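Local coordinates for UPF0201 protein MJ1564 (Methanocaldococcus jannaschii DSM 2661, PDB 2PZZ) that is of unknown function but belongs to an archaeal family that resembles RNA-binding proteins in structure, although RNA binding itself appears unlikely, at residues V4-K9 and N25-A30; P12-Y17 and L84-A89; L32-K37 and G42-K47; M69-G74 and N78-Y83. All coordinates share one frame; numbering follows the deposited sequence.

Contacts 1, 3 and 4 reach one antiparallel sheet; contact 2 joins the starts of two helices beside it. Contact 1 is the innermost, apolar packing against central strand 3-10. Contact 3 pairs the neighbouring strand 42-48 with outermost strand 31-36, combining a backbone ladder with aromatic packing on one face and charges on the other; it is partly exposed. Contact 4, also partly buried, ties a helix end to the strand at the opposite border of the sheet through backbone carbonyls, a water and an apolar patch. Contact 2 is buried yet ionic, and the second subunit reaches it. Contacts 1 and 2 both use helix 16-26, and Lys16 O joins contact 2 to Trp44 of contact 3.

Contact 1. Residues V4-K9 and N25-A30; sequences VIIKAK and NIFPKA
With chi1 at -60°, Phe27 sets CG beside its own backbone N and swings its ring toward strand 3-10, where Val4, with CG1 anti to the backbone N (chi1 -172°), lowers that methyl over one ring face. The strand is the middle one of the five-stranded antiparallel sheet, and Phe27 follows helix 16-26, which packs on the same side; the aromatic side chain therefore packs between the sheet and the end of that helix. Val4 CG1 stands 4.1 Å from Phe27 CE1, the two side chains crossing at about a right angle. Two residues further along the strand, Ile6 brings CD1 in obliquely on the same side of the ring as Val4, 3.9 Å from Phe27 CE2. The contact is wholly apolar, and the three residues that touch are buried. Ile6 also packs on Ile23 of helix 16-26, and Leu84 of the next contact closes on Phe27. The backbone turns away directly after the ring: Phe27 to Ala30 form a type I turn, closed by Ala30 N to Phe27 O at 3.0 Å. On the ring face opposite Val4 lies Ile26 CG2, 3.8 Å above the plane and displaced toward the rim.

Contact 2. Residues P12-Y17 and L84-A89; sequences PTEDKY and LNKQAA
Lys86 NZ is gripped from several sides: by both carboxylate oxygens of Glu14 and by the backbone carbonyls Lys9 O and His101 O. The salt bridge runs 2.9 Å from Lys86 NZ to Glu14 OE1 and 3.3 Å from the same nitrogen to Glu14 OE2, each hydrogen bond being weak in geometry. The side chains approach from opposite directions. Glu14 is extended beyond CG, whereas Lys86 bends at chi2 and chi3 (147° and 53°), curling its ammonium round toward the carboxylate. Glu14 has further partners, since OE2 accepts from Lys11 N and OE1 from Thr13 OG1 of the second subunit; this buried ion pair is thus part of the dimer interface. An alanine in place of Glu14 would probably leave the buried Lys86 ammonium without its counter-charge and Thr13 of the second subunit without this acceptor. N-caps lie next to both partners. Asn85 OD1 takes Gln87 N at 2.6 Å and Ala88 N at 3.0 Å, the latter from above the carbonyl plane, while Asp15 OD1 receives a weak bond from Tyr17 N. The bridge lies between the starts of helices 16-26 and 86-90, beside the end of strand 3-10, with Lys86 also packing on Val19 of the first helix and Ile104 of strand 104-109.

Contact 3. Residues L32-K37 and G42-K47; sequences LTFIEK and GEWEGK
Phe34 and Trp44, a non-hydrogen-bonded pair of the antiparallel hairpin, stack their side chains on one face of the sheet. The backbone pairing puts Phe34 CB over the Trp44 six-membered ring, 3.7 Å from the centroid and almost on the ring normal: a CH-pi contact. With CG anti to the backbone N (chi1 175°), the Phe34 ring is carried on toward Gly42 and the indole five-membered ring, directing its edge at the face of the latter in an edge-to-face pair with planes at 58°. Its CZ ends 3.8 Å from Gly42 CA, where a side chain would collide with it. Trp44 turns the other way, with chi1 -78°, and leans its indole across the facing strand until CE3 lies 3.6 Å from Leu32 CB. The indole NE1 donates to Lys16 O of helix 16-26. A leucine in place of Trp44 would probably leave Lys16 O without this donor and Phe34 without the indole face that its edge and CB pack against. Beneath, Thr33 and Glu45 exchange two backbone bonds, Thr33 N to Glu45 O and Glu45 N to Thr33 O, both 2.8 Å. On the other face Lys37 extends fully to a long salt bridge, NZ lying 3.8 Å from Glu43 OE1. The hairpin is thus two-sided: aromatic and apolar toward helix 16-26, and more polar, with Glu43, Glu45 and an at most loose ion pair, on the other.

Contact 4. Residues M69-G74 and N78-Y83; sequences MVLEKG and NATKFY
The C-terminal end of helix 64-73 is joined to the strand that follows it, 79-84, by carbonyls of its last turn and of Gly74 just after it, which find partners on Thr80 and Lys81. Thr80 holds OG1 anti to its backbone N (chi1 -172°), aimed at the helix, and donates to Leu71 O; at 2.5 Å the bond is very short as modelled. Gly74, the first residue to leave helical geometry, offers its own O to Lys81 N at 3.3 Å, the donor standing well above the carbonyl plane. A side chain at Gly74 would run into Lys81 O. Strand 79-84 is the outermost strand of the sheet within this chain; it pairs with strand 104-109, and the directions of 69-73 and 79-83 differ by 124°. A water bridges the two elements, donating to Val70 O at 2.9 Å and to Lys81 O at 3.0 Å. Alongside these polar links lies an apolar patch. Val70 CG1 meets Phe82 CB at 3.5 Å, the side chains crossing at about a right angle, while Leu71 runs beside Phe82 in the same direction and brings CD2 close to ring atoms CD2 and CE2. Leu71 packs further on Ile120 and Ile123 of helix 116-123.

Contact 1. Residues V4-K9 and N25-A30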
# COMPACT_ATOMS: atom_id res chain seq x y z
N VAL A 4 12.60 12.34 -15.55
CA VAL A 4 11.60 11.54 -14.85
C VAL A 4 11.31 12.14 -13.49
O VAL A 4 12.23 12.42 -12.73
CB VAL A 4 12.10 10.09 -14.65
CG1 VAL A 4 10.98 9.20 -14.08
CG2 VAL A 4 12.61 9.53 -15.95
N ILE A 5 10.03 12.36 -13.19
CA ILE A 5 9.65 12.90 -11.88
C ILE A 5 9.06 11.72 -11.10
O ILE A 5 8.24 11.00 -11.63
CB ILE A 5 8.56 13.99 -11.98
CG1 ILE A 5 8.92 15.03 -13.05
CG2 ILE A 5 8.38 14.65 -10.62
CD1 ILE A 5 10.29 15.67 -12.89
N ILE A 6 9.46 11.56 -9.85
CA ILE A 6 8.98 10.45 -9.03
C ILE A 6 8.44 10.88 -7.68
O ILE A 6 9.05 11.69 -6.99
CB ILE A 6 10.12 9.43 -8.77
CG1 ILE A 6 10.55 8.83 -10.09
CG2 ILE A 6 9.68 8.35 -7.82
CD1 ILE A 6 9.40 8.28 -10.89
N LYS A 7 7.29 10.32 -7.31
CA LYS A 7 6.65 10.61 -6.02
C LYS A 7 6.09 9.30 -5.48
O LYS A 7 5.50 8.52 -6.22
CB LYS A 7 5.52 11.62 -6.20
CG LYS A 7 5.98 12.94 -6.81
CD LYS A 7 4.83 13.93 -6.95
CE LYS A 7 5.32 15.23 -7.57
NZ LYS A 7 4.22 16.22 -7.81
N ALA A 8 6.29 9.04 -4.19
CA ALA A 8 5.79 7.81 -3.58
C ALA A 8 5.45 8.11 -2.14
O ALA A 8 6.31 8.56 -1.38
CB ALA A 8 6.85 6.72 -3.64
N LYS A 9 4.20 7.87 -1.76
CA LYS A 9 3.79 8.12 -0.38
C LYS A 9 4.36 7.00 0.48
O LYS A 9 4.64 5.91 -0.01
CB LYS A 9 2.25 8.13 -0.26
CG LYS A 9 1.60 6.73 -0.25
CD LYS A 9 0.10 6.78 0.11
CE LYS A 9 -0.73 7.51 -0.94
NZ LYS A 9 -2.22 7.38 -0.74
N ASN A 25 15.24 0.51 -7.05
CA ASN A 25 15.32 -0.73 -7.82
C ASN A 25 14.88 -0.52 -9.26
O ASN A 25 15.27 -1.29 -10.14
CB ASN A 25 14.44 -1.84 -7.22
CG ASN A 25 15.02 -2.42 -5.94
OD1 ASN A 25 16.22 -2.30 -5.68
ND2 ASN A 25 14.16 -3.06 -5.14
N ILE A 26 14.05 0.50 -9.49
CA ILE A 26 13.58 0.78 -10.85
C ILE A 26 14.31 2.00 -11.45
O ILE A 26 14.57 2.04 -12.65
CB ILE A 26 12.06 1.04 -10.88
CG1 ILE A 26 11.32 -0.04 -10.08
CG2 ILE A 26 11.54 1.04 -12.32
CD1 ILE A 26 11.47 -1.47 -10.63
N PHE A 27 14.65 2.95 -10.59
CA PHE A 27 15.32 4.18 -11.00
C PHE A 27 16.54 4.40 -10.12
O PHE A 27 16.55 5.31 -9.29
CB PHE A 27 14.36 5.37 -10.87
CG PHE A 27 13.12 5.24 -11.71
CD1 PHE A 27 13.18 5.38 -13.10
CD2 PHE A 27 11.89 4.91 -11.13
CE1 PHE A 27 12.03 5.20 -13.90
CE2 PHE A 27 10.74 4.73 -11.91
CZ PHE A 27 10.81 4.88 -13.31
N PRO A 28 17.60 3.59 -10.31
CA PRO A 28 18.87 3.62 -9.57
C PRO A 28 19.56 4.98 -9.42
O PRO A 28 20.19 5.23 -8.39
CB PRO A 28 19.75 2.64 -10.37
CG PRO A 28 18.77 1.69 -10.95
CD PRO A 28 17.68 2.63 -11.42
N LYS A 29 19.45 5.83 -10.43
CA LYS A 29 20.08 7.15 -10.40
C LYS A 29 19.23 8.26 -9.79
O LYS A 29 19.67 9.41 -9.71
CB LYS A 29 20.48 7.59 -11.81
CG LYS A 29 21.72 6.91 -12.40
CD LYS A 29 21.40 5.52 -12.93
CE LYS A 29 22.65 4.88 -13.54
NZ LYS A 29 23.26 5.71 -14.62
N ALA A 30 18.02 7.94 -9.36
CA ALA A 30 17.15 8.97 -8.80
C ALA A 30 17.70 9.66 -7.55
O ALA A 30 18.28 9.01 -6.67
CB ALA A 30 15.78 8.38 -8.50

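Contact 2. Residues P12-Y17 and L84-A89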
# COMPACT_ATOMS: atom_id res chain seq x y z
N PRO A 12 1.95 5.37 7.36
CA PRO A 12 2.38 5.18 8.75
C PRO A 12 3.00 3.81 9.08
O PRO A 12 3.98 3.74 9.83
CB PRO A 12 1.09 5.43 9.54
CG PRO A 12 0.46 6.55 8.75
CD PRO A 12 0.64 6.06 7.31
N THR A 13 2.43 2.73 8.54
CA THR A 13 2.94 1.39 8.82
C THR A 13 4.01 0.93 7.84
O THR A 13 4.49 -0.21 7.91
CB THR A 13 1.80 0.33 8.85
OG1 THR A 13 1.17 0.27 7.56
CG2 THR A 13 0.78 0.68 9.92
N GLU A 14 4.38 1.80 6.90
CA GLU A 14 5.41 1.46 5.94
C GLU A 14 6.76 1.91 6.47
O GLU A 14 6.84 2.77 7.35
CB GLU A 14 5.14 2.13 4.58
CG GLU A 14 4.35 1.26 3.62
CD GLU A 14 3.97 1.99 2.36
OE1 GLU A 14 4.29 1.50 1.25
OE2 GLU A 14 3.32 3.06 2.48
N ASP A 15 7.82 1.29 5.97
CA ASP A 15 9.17 1.67 6.36
C ASP A 15 9.65 2.54 5.21
O ASP A 15 9.82 2.05 4.09
CB ASP A 15 10.06 0.44 6.49
CG ASP A 15 11.50 0.80 6.82
OD1 ASP A 15 12.09 1.63 6.10
OD2 ASP A 15 12.04 0.25 7.80
N LYS A 16 9.89 3.81 5.47
CA LYS A 16 10.30 4.72 4.40
C LYS A 16 11.51 4.25 3.60
O LYS A 16 11.60 4.50 2.40
CB LYS A 16 10.54 6.13 4.95
CG LYS A 16 11.65 6.29 5.97
CD LYS A 16 11.72 7.76 6.38
CE LYS A 16 12.79 8.03 7.40
NZ LYS A 16 12.85 9.49 7.75
N TYR A 17 12.45 3.56 4.25
CA TYR A 17 13.64 3.08 3.55
C TYR A 17 13.32 1.94 2.59
O TYR A 17 13.97 1.77 1.55
CB TYR A 17 14.70 2.70 4.59
CG TYR A 17 15.03 3.91 5.44
CD1 TYR A 17 15.48 5.08 4.84
CD2 TYR A 17 14.81 3.92 6.81
CE1 TYR A 17 15.70 6.23 5.58
CE2 TYR A 17 15.03 5.08 7.57
CZ TYR A 17 15.47 6.23 6.94
OH TYR A 17 15.70 7.40 7.64
N LEU A 84 3.54 2.59 -10.64
CA LEU A 84 4.24 1.31 -10.55
C LEU A 84 3.83 0.70 -9.23
O LEU A 84 3.68 1.40 -8.22
CB LEU A 84 5.75 1.50 -10.58
CG LEU A 84 6.36 1.96 -11.91
CD1 LEU A 84 7.87 2.08 -11.77
CD2 LEU A 84 5.99 0.98 -13.01
N ASN A 85 3.65 -0.61 -9.23
CA ASN A 85 3.28 -1.30 -8.01
C ASN A 85 4.48 -1.20 -7.07
O ASN A 85 5.60 -1.53 -7.45
CB ASN A 85 2.96 -2.76 -8.29
CG ASN A 85 2.47 -3.48 -7.06
OD1 ASN A 85 3.12 -3.45 -6.01
ND2 ASN A 85 1.32 -4.11 -7.18
N LYS A 86 4.23 -0.73 -5.86
CA LYS A 86 5.28 -0.54 -4.87
C LYS A 86 5.84 -1.86 -4.34
O LYS A 86 7.03 -1.95 -4.03
CB LYS A 86 4.71 0.32 -3.73
CG LYS A 86 5.73 1.09 -2.94
CD LYS A 86 5.17 2.43 -2.44
CE LYS A 86 3.87 2.27 -1.69
NZ LYS A 86 3.58 3.44 -0.80
N GLN A 87 4.98 -2.88 -4.25
CA GLN A 87 5.39 -4.19 -3.73
C GLN A 87 6.18 -4.97 -4.77
O GLN A 87 7.16 -5.64 -4.45
CB GLN A 87 4.15 -4.97 -3.27
CG GLN A 87 3.19 -4.11 -2.43
CD GLN A 87 3.90 -3.41 -1.28
OE1 GLN A 87 3.50 -2.32 -0.85
NE2 GLN A 87 4.95 -4.04 -0.76
N ALA A 88 5.75 -4.88 -6.02
CA ALA A 88 6.47 -5.55 -7.09
C ALA A 88 7.84 -4.87 -7.22
O ALA A 88 8.86 -5.53 -7.40
CB ALA A 88 5.70 -5.43 -8.39
N ALA A 89 7.85 -3.55 -7.10
CA ALA A 89 9.08 -2.79 -7.22
C ALA A 89 10.06 -3.15 -6.11
O ALA A 89 11.29 -3.16 -6.32
CB ALA A 89 8.78 -1.29 -7.18

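Contact 3. Residues L32-K37 and G42-K47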
# COMPACT_ATOMS: atom_id res chain seq x y z
N LEU A 32 16.62 11.39 -4.32
CA LEU A 32 15.39 11.41 -3.54
C LEU A 32 15.40 12.25 -2.27
O LEU A 32 16.41 12.33 -1.57
CB LEU A 32 15.00 9.97 -3.18
CG LEU A 32 14.92 8.96 -4.33
CD1 LEU A 32 14.78 7.55 -3.79
CD2 LEU A 32 13.75 9.30 -5.24
N THR A 33 14.26 12.87 -1.98
CA THR A 33 14.10 13.65 -0.76
C THR A 33 12.80 13.20 -0.08
O THR A 33 11.79 12.94 -0.74
CB THR A 33 14.02 15.16 -1.05
OG1 THR A 33 12.68 15.49 -1.46
CG2 THR A 33 15.01 15.56 -2.14
N PHE A 34 12.84 13.12 1.24
CA PHE A 34 11.68 12.68 1.99
C PHE A 34 11.04 13.82 2.76
O PHE A 34 11.72 14.54 3.50
CB PHE A 34 12.09 11.59 2.99
CG PHE A 34 10.97 11.16 3.89
CD1 PHE A 34 9.99 10.28 3.44
CD2 PHE A 34 10.89 11.64 5.19
CE1 PHE A 34 8.95 9.87 4.28
CE2 PHE A 34 9.85 11.24 6.04
CZ PHE A 34 8.88 10.36 5.58
N ILE A 35 9.74 13.98 2.60
CA ILE A 35 9.02 15.02 3.32
C ILE A 35 7.93 14.41 4.17
O ILE A 35 7.22 13.49 3.75
CB ILE A 35 8.40 16.07 2.38
CG1 ILE A 35 7.66 15.39 1.23
CG2 ILE A 35 9.48 17.00 1.85
CD1 ILE A 35 8.57 14.92 0.10
N GLU A 36 7.80 14.92 5.39
CA GLU A 36 6.79 14.45 6.33
C GLU A 36 5.46 15.13 6.08
O GLU A 36 5.41 16.32 5.73
CB GLU A 36 7.26 14.73 7.75
CG GLU A 36 8.61 14.11 8.07
CD GLU A 36 9.20 14.66 9.35
OE1 GLU A 36 9.46 15.88 9.41
OE2 GLU A 36 9.42 13.86 10.28
N LYS A 37 4.37 14.38 6.25
CA LYS A 37 3.03 14.92 6.07
C LYS A 37 2.25 14.85 7.38
O LYS A 37 2.80 15.15 8.44
CB LYS A 37 2.30 14.16 4.96
CG LYS A 37 2.85 14.47 3.57
CD LYS A 37 1.95 13.89 2.49
CE LYS A 37 2.42 14.31 1.12
NZ LYS A 37 1.47 13.86 0.06
N GLY A 42 4.13 10.24 5.02
CA GLY A 42 5.28 10.92 4.47
C GLY A 42 5.29 10.72 2.98
O GLY A 42 4.37 10.11 2.44
N GLU A 43 6.33 11.22 2.31
CA GLU A 43 6.42 11.07 0.86
C GLU A 43 7.83 11.28 0.33
O GLU A 43 8.56 12.16 0.80
CB GLU A 43 5.48 12.07 0.20
CG GLU A 43 5.59 12.16 -1.31
CD GLU A 43 4.69 13.24 -1.91
OE1 GLU A 43 4.84 14.42 -1.53
OE2 GLU A 43 3.83 12.91 -2.76
N TRP A 44 8.22 10.46 -0.65
CA TRP A 44 9.52 10.59 -1.28
C TRP A 44 9.28 11.29 -2.61
O TRP A 44 8.35 10.95 -3.31
CB TRP A 44 10.17 9.22 -1.61
CG TRP A 44 10.80 8.51 -0.46
CD1 TRP A 44 10.26 7.48 0.26
CD2 TRP A 44 12.09 8.77 0.11
NE1 TRP A 44 11.14 7.08 1.24
CE2 TRP A 44 12.27 7.85 1.17
CE3 TRP A 44 13.11 9.68 -0.18
CZ2 TRP A 44 13.44 7.82 1.95
CZ3 TRP A 44 14.28 9.66 0.60
CH2 TRP A 44 14.43 8.73 1.66
N GLU A 45 10.13 12.26 -2.95
CA GLU A 45 10.04 12.93 -4.25
C GLU A 45 11.45 12.97 -4.81
O GLU A 45 12.42 13.11 -4.06
CB GLU A 45 9.54 14.36 -4.10
CG GLU A 45 8.06 14.46 -3.85
CD GLU A 45 7.66 15.87 -3.51
OE1 GLU A 45 7.98 16.32 -2.39
OE2 GLU A 45 7.04 16.53 -4.37
N GLY A 46 11.58 12.83 -6.12
CA GLY A 46 12.91 12.87 -6.71
C GLY A 46 12.90 12.83 -8.22
O GLY A 46 11.84 12.72 -8.84
N LYS A 47 14.08 12.90 -8.81
CA LYS A 47 14.18 12.89 -10.26
C LYS A 47 15.41 12.16 -10.76
O LYS A 47 16.38 11.97 -10.03
CB LYS A 47 14.23 14.33 -10.77
CG LYS A 47 13.14 15.24 -10.20
CD LYS A 47 13.07 16.56 -10.97
CE LYS A 47 14.22 17.51 -10.62
NZ LYS A 47 13.97 18.23 -9.33

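Contact 4. Residues M69-G74 and N78-Y83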
# COMPACT_ATOMS: atom_id res chain seq x y z
N MSE A 69 1.23 0.15 -23.95
CA MSE A 69 -0.16 0.55 -23.80
C MSE A 69 -0.31 1.55 -22.66
O MSE A 69 -0.99 2.56 -22.80
CB MSE A 69 -1.04 -0.68 -23.53
CG MSE A 69 -2.53 -0.37 -23.52
SE MSE A 69 -3.60 -1.76 -22.70
CE MSE A 69 -3.68 -0.97 -20.92
N VAL A 70 0.32 1.26 -21.52
CA VAL A 70 0.22 2.16 -20.37
C VAL A 70 0.83 3.54 -20.64
O VAL A 70 0.27 4.56 -20.25
CB VAL A 70 0.88 1.54 -19.12
CG1 VAL A 70 0.88 2.54 -17.98
CG2 VAL A 70 0.12 0.26 -18.70
N LEU A 71 1.98 3.56 -21.30
CA LEU A 71 2.64 4.83 -21.60
C LEU A 71 1.83 5.69 -22.59
O LEU A 71 1.75 6.90 -22.43
CB LEU A 71 4.05 4.57 -22.16
CG LEU A 71 4.96 3.81 -21.19
CD1 LEU A 71 6.37 3.66 -21.76
CD2 LEU A 71 4.99 4.54 -19.86
N GLU A 72 1.24 5.07 -23.60
CA GLU A 72 0.45 5.84 -24.55
C GLU A 72 -0.81 6.37 -23.89
O GLU A 72 -1.22 7.51 -24.13
CB GLU A 72 0.09 5.00 -25.77
CG GLU A 72 1.27 4.70 -26.64
CD GLU A 72 0.85 4.07 -27.94
OE1 GLU A 72 -0.38 4.05 -28.20
OE2 GLU A 72 1.73 3.59 -28.69
N LYS A 73 -1.41 5.55 -23.03
CA LYS A 73 -2.62 5.94 -22.32
C LYS A 73 -2.42 7.14 -21.39
O LYS A 73 -3.34 7.93 -21.18
CB LYS A 73 -3.13 4.75 -21.50
CG LYS A 73 -4.36 5.03 -20.64
CD LYS A 73 -4.91 3.72 -20.07
CE LYS A 73 -5.20 2.71 -21.18
NZ LYS A 73 -5.72 1.40 -20.69
N GLY A 74 -1.22 7.28 -20.84
CA GLY A 74 -0.94 8.40 -19.94
C GLY A 74 -0.24 9.54 -20.66
O GLY A 74 0.18 10.52 -20.06
N ASN A 78 3.95 16.72 -24.24
CA ASN A 78 5.39 16.58 -23.98
C ASN A 78 5.72 15.62 -22.84
O ASN A 78 6.82 15.66 -22.30
CB ASN A 78 5.98 17.95 -23.67
CG ASN A 78 5.45 19.03 -24.60
OD1 ASN A 78 4.74 19.95 -24.17
ND2 ASN A 78 5.77 18.90 -25.88
N ALA A 79 4.77 14.76 -22.47
CA ALA A 79 5.00 13.84 -21.37
C ALA A 79 4.07 12.64 -21.36
O ALA A 79 3.25 12.46 -22.25
CB ALA A 79 4.87 14.60 -20.06
N THR A 80 4.25 11.80 -20.34
CA THR A 80 3.42 10.63 -20.12
C THR A 80 3.58 10.31 -18.64
O THR A 80 4.57 10.69 -18.02
CB THR A 80 3.85 9.40 -20.96
OG1 THR A 80 2.86 8.37 -20.81
CG2 THR A 80 5.20 8.86 -20.53
N LYS A 81 2.59 9.65 -18.06
CA LYS A 81 2.65 9.32 -16.65
C LYS A 81 2.02 7.96 -16.42
O LYS A 81 1.31 7.45 -17.29
CB LYS A 81 1.92 10.38 -15.83
CG LYS A 81 0.45 10.53 -16.20
CD LYS A 81 -0.13 11.83 -15.64
CE LYS A 81 -1.60 11.98 -16.01
NZ LYS A 81 -2.14 13.33 -15.66
N PHE A 82 2.32 7.36 -15.27
CA PHE A 82 1.79 6.05 -14.93
C PHE A 82 2.24 5.74 -13.52
O PHE A 82 3.04 6.47 -12.92
CB PHE A 82 2.32 4.99 -15.90
CG PHE A 82 3.83 4.93 -15.96
CD1 PHE A 82 4.54 4.11 -15.08
CD2 PHE A 82 4.54 5.71 -16.87
CE1 PHE A 82 5.94 4.07 -15.10
CE2 PHE A 82 5.94 5.69 -16.89
CZ PHE A 82 6.64 4.86 -16.01
N TYR A 83 1.72 4.64 -12.98
CA TYR A 83 2.06 4.22 -11.63
C TYR A 83 2.76 2.88 -11.68
O TYR A 83 2.62 2.14 -12.64
CB TYR A 83 0.79 4.09 -10.79
CG TYR A 83 0.19 5.42 -10.39
CD1 TYR A 83 -0.60 6.15 -11.28
CD2 TYR A 83 0.41 5.95 -9.13
CE1 TYR A 83 -1.14 7.38 -10.91
CE2 TYR A 83 -0.13 7.17 -8.75
CZ TYR A 83 -0.90 7.88 -9.65
OH TYR A 83 -1.44 9.08 -9.26
O HOH W 1 -0.99 5.57 -17.83